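Local coordinates for protein bottromycin amidohydrolase (Streptomyces purpureus, PDB 6I5S) that probably hydrolyses a thiazoline-adjacent amide bond of a precursor in bottromycin biosynthesis, acting as the gatekeeper amidohydrolase of that pathway with two zinc ions in its active site, at residues V274-R277 with A278-G281; G346-C349 with G350-F353. All blocks are in the same frame, centred on the assembly; numbering follows the deposited sequence. Where two conformers were deposited one is given.

Interaction 1: V274-R277 with A278-G281; sequences VAWR and ARTG
Ala275 and Arg279 meet one turn apart near the end of helix 273-280, and the backbone joins them first: Arg279 N donates to Ala275 O at 3.0 Å. Ala278 N makes the matching helical bond to Val274 O, whereas the next one, Thr280 N to Trp276 O, is weak. The helix tightens here, for Thr280 N also donates to Arg277 O at 3.2 Å.

Side chain to backbone, Thr280 OG1 bonds the same oxygen, Arg277 O, at 2.7 Å. With chi1 at 64°, OG1 sits between the backbone N and carbonyl carbon, turned back to the preceding turn; it also takes up Glu282 N beyond the helix end. With an alanine here the hydroxyl is gone, and Glu282 N would probably lose this acceptor and Arg277 O its hydroxyl donor, leaving the backbone bond from Thr280 N.

Among the side chains, Arg279, in the conformer described, runs extended from CG to NE alongside Ala275, and its NH2 comes within 3.8 Å of Ala275 CB. NH1 lies over a face of the Trp276 indole, but at 5.5 Å from Arg279 CZ to the five-membered ring centroid the cation-pi attraction is weak at most. The guanidinium's salt bridge in this conformer is to Asp348, a zinc ligand, which is consistent with this helix end placing a second-shell charge beside the metal.

Interaction 2: G346-C349 with G350-F353; sequences GTDC and GNPF
Asp348 O is held by Asn351 N at 3.1 Å, a nearly straight bond (N-H...O angle 166°) lying in the carbonyl plane, and the Asn351 side chain packs against the same oxygen, with CB and CG each 3.4 Å from Asp348 O. The bond closes a type II beta turn from Asp348 to Asn351. Gly350 occupies the third position with positive phi, where a CB would be driven into the carbonyl oxygen of Cys349, so the turn depends on a residue without a side chain.

Just before it, Thr347 OG1 accepts from Cys349 N at 3.0 Å, forming an ST turn. Thr347 OG1 is bonded to Asp92 as well. The two turns overlap, and together they fix the backbone on both sides of Asp348, whose own backbone angles are those of a left-handed helix.

Across the turn the carboxylate of Asp348 and the amide of Asn351 approach at a slant, their planes 41° apart. Asn351 CG lies anti to its carbonyl carbon (chi1 -79°), which folds the amide back over the turn and leaves ND2 3.3 Å from Asp348 OD2. In the conformer described for Arg279, OD2 forms a salt bridge with that arginine, while OD1 is a zinc ligand in a site that also includes His94, His96 and the carboxylated lysine. The two carboxylate oxygens are then divided between metal and guanidinium.

In this protein's two-zinc site, with its carboxylated lysine as in binuclear amidohydrolases, the turn fixes the backbone from which the Asp348 side chain leaves; the zinc is likely to be the main limit on the carboxylate's rotation, with Arg279 adding to it in the conformer described.

Followed from the N terminus, the chain reaches interaction 1 first, within the last turns of helix 273-280, and interaction 2 some 65 residues later, in the loop between strand 342-343 and helix 358-369. Each is local, closing a helical turn or a beta turn, and they lie in series, neither nesting nor crossing. In space their centres lie about 9 Å apart. In the conformer described, Arg279 NH2 forms a salt bridge with Asp348 OD2 at 2.7 Å, and Ala275 CB packs against Asp348 CB at 3.6 Å. Together they illustrate how a helix end and a beta turn, remote in sequence, can meet at one metal site: the loop supplies the zinc ligand, and the helix its charged neighbour.

Interaction 1: V274-R277 with A278-G281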
loop_
_atom_site.group_PDB
_atom_site.type_symbol
_atom_site.label_atom_id
_atom_site.label_comp_id
_atom_site.label_asym_id
_atom_site.label_seq_id
_atom_site.Cartn_x
_atom_site.Cartn_y
_atom_site.Cartn_z
ATOM N N VAL A 274 -6.442 6.537 5.378
ATOM C CA VAL A 274 -5.402 6.919 6.351
ATOM C C VAL A 274 -4.676 8.184 5.927
ATOM O O VAL A 274 -4.286 8.997 6.782
ATOM C CB VAL A 274 -4.417 5.758 6.573
ATOM C CG1 VAL A 274 -3.720 5.334 5.269
ATOM C CG2 VAL A 274 -3.390 6.102 7.678
ATOM N N ALA A 275 -4.481 8.377 4.622
ATOM C CA ALA A 275 -3.827 9.599 4.129
ATOM C C ALA A 275 -4.742 10.824 4.194
ATOM O O ALA A 275 -4.300 11.923 4.567
ATOM C CB ALA A 275 -3.331 9.354 2.676
ATOM N N TRP A 276 -6.002 10.679 3.786
ATOM C CA TRP A 276 -6.998 11.739 4.045
ATOM C C TRP A 276 -6.994 12.168 5.513
ATOM O O TRP A 276 -6.980 13.359 5.830
ATOM C CB TRP A 276 -8.380 11.235 3.668
ATOM C CG TRP A 276 -8.821 11.363 2.234
ATOM C CD1 TRP A 276 -8.909 10.340 1.311
ATOM C CD2 TRP A 276 -9.268 12.546 1.585
ATOM N NE1 TRP A 276 -9.425 10.823 0.125
ATOM C CE2 TRP A 276 -9.664 12.174 0.265
ATOM C CE3 TRP A 276 -9.440 13.881 1.999
ATOM C CZ2 TRP A 276 -10.188 13.095 -0.652
ATOM C CZ3 TRP A 276 -9.983 14.790 1.090
ATOM C CH2 TRP A 276 -10.325 14.389 -0.239
ATOM N N ARG A 277 -7.050 11.190 6.414
ATOM C CA ARG A 277 -7.062 11.463 7.854
ATOM C C ARG A 277 -5.829 12.253 8.266
ATOM O O ARG A 277 -5.910 13.234 8.987
ATOM C CB ARG A 277 -7.118 10.123 8.595
ATOM C CG ARG A 277 -7.175 10.171 10.148
ATOM C CD ARG A 277 -8.595 10.532 10.654
ATOM N NE ARG A 277 -9.541 9.515 10.216
ATOM C CZ ARG A 277 -10.868 9.670 10.339
ATOM N NH1 ARG A 277 -11.688 8.733 9.909
ATOM N NH2 ARG A 277 -11.375 10.775 10.852
ATOM N N ALA A 278 -4.651 11.828 7.811
ATOM C CA ALA A 278 -3.444 12.560 8.187
ATOM C C ALA A 278 -3.408 13.973 7.627
ATOM O O ALA A 278 -2.901 14.879 8.293
ATOM C CB ALA A 278 -2.204 11.749 7.735
ATOM N N ARG A 279 -3.979 14.224 6.434
ATOM C CA ARG A 279 -3.978 15.574 5.867
ATOM C C ARG A 279 -4.854 16.558 6.630
ATOM O O ARG A 279 -4.699 17.777 6.459
ATOM C CB ARG A 279 -4.421 15.526 4.384
ATOM C CG ARG A 279 -3.459 14.767 3.454
ATOM C CD ARG A 279 -4.062 14.500 2.046
ATOM N NE ARG A 279 -3.385 13.427 1.289
ATOM C CZ ARG A 279 -3.954 12.665 0.343
ATOM N NH1 ARG A 279 -5.232 12.813 -0.006
ATOM N NH2 ARG A 279 -3.246 11.720 -0.237
ATOM N N THR A 280 -5.809 16.070 7.436
ATOM C CA THR A 280 -6.728 16.968 8.147
ATOM C C THR A 280 -6.030 17.734 9.249
ATOM O O THR A 280 -6.497 18.813 9.633
ATOM C CB THR A 280 -7.877 16.222 8.815
ATOM O OG1 THR A 280 -7.370 15.349 9.823
ATOM C CG2 THR A 280 -8.769 15.494 7.826
ATOM N N GLY A 281 -4.940 17.188 9.778
ATOM C CA GLY A 281 -4.330 17.757 10.961
ATOM C C GLY A 281 -4.942 17.296 12.265
ATOM O O GLY A 281 -4.507 17.757 13.325
#

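Interaction 2: G346-C349 with G350-F353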
loop_
_atom_site.group_PDB
_atom_site.type_symbol
_atom_site.label_atom_id
_atom_site.label_comp_id
_atom_site.label_asym_id
_atom_site.label_seq_id
_atom_site.Cartn_x
_atom_site.Cartn_y
_atom_site.Cartn_z
ATOM N N GLY A 346 -4.571 0.948 0.531
ATOM C CA GLY A 346 -3.371 1.695 0.227
ATOM C C GLY A 346 -3.255 2.860 1.188
ATOM O O GLY A 346 -4.243 3.295 1.779
ATOM N N THR A 347 -2.029 3.387 1.323
ATOM C CA THR A 347 -1.734 4.301 2.419
ATOM C C THR A 347 -1.230 5.677 2.024
ATOM O O THR A 347 -1.338 6.601 2.842
ATOM C CB THR A 347 -0.678 3.699 3.350
ATOM O OG1 THR A 347 0.562 3.499 2.654
ATOM C CG2 THR A 347 -1.186 2.394 3.925
ATOM N N ASP A 348 -0.636 5.830 0.840
ATOM C CA ASP A 348 0.150 7.028 0.529
ATOM C C ASP A 348 1.257 7.227 1.556
ATOM O O ASP A 348 1.637 8.357 1.877
ATOM C CB ASP A 348 -0.756 8.277 0.420
ATOM C CG ASP A 348 -0.536 9.086 -0.849
ATOM O OD1 ASP A 348 0.385 8.832 -1.623
ATOM O OD2 ASP A 348 -1.338 10.003 -1.065
ATOM N N CYS A 349 1.817 6.117 2.052
ATOM C CA CYS A 349 2.891 6.203 3.026
ATOM C C CYS A 349 4.017 7.036 2.465
ATOM O O CYS A 349 4.353 6.991 1.271
ATOM C CB CYS A 349 3.358 4.829 3.500
ATOM S SG CYS A 349 4.009 3.699 2.198
ATOM N N GLY A 350 4.654 7.771 3.357
ATOM C CA GLY A 350 5.590 8.814 2.985
ATOM C C GLY A 350 5.033 10.205 3.159
ATOM O O GLY A 350 5.787 11.132 3.418
ATOM N N ASN A 351 3.727 10.365 2.991
ATOM C CA ASN A 351 3.058 11.609 3.369
ATOM C C ASN A 351 3.246 11.834 4.864
ATOM O O ASN A 351 3.470 10.869 5.625
ATOM C CB ASN A 351 1.565 11.539 3.073
ATOM C CG ASN A 351 1.221 11.758 1.620
ATOM O OD1 ASN A 351 2.082 11.692 0.775
ATOM N ND2 ASN A 351 -0.063 11.966 1.329
ATOM N N PRO A 352 3.164 13.087 5.329
ATOM C CA PRO A 352 3.438 13.334 6.744
ATOM C C PRO A 352 2.609 12.487 7.700
ATOM O O PRO A 352 1.384 12.404 7.592
ATOM C CB PRO A 352 3.152 14.818 6.872
ATOM C CG PRO A 352 3.501 15.407 5.489
ATOM C CD PRO A 352 3.021 14.357 4.562
ATOM N N PHE A 353 3.314 11.784 8.589
ATOM C CA PHE A 353 2.750 10.933 9.638
ATOM C C PHE A 353 2.030 9.705 9.107
ATOM O O PHE A 353 1.281 9.060 9.851
ATOM C CB PHE A 353 1.861 11.784 10.555
ATOM C CG PHE A 353 2.664 12.836 11.220
ATOM C CD1 PHE A 353 3.620 12.480 12.160
ATOM C CD2 PHE A 353 2.557 14.147 10.846
ATOM C CE1 PHE A 353 4.422 13.433 12.754
ATOM C CE2 PHE A 353 3.362 15.108 11.449
ATOM C CZ PHE A 353 4.288 14.742 12.396
#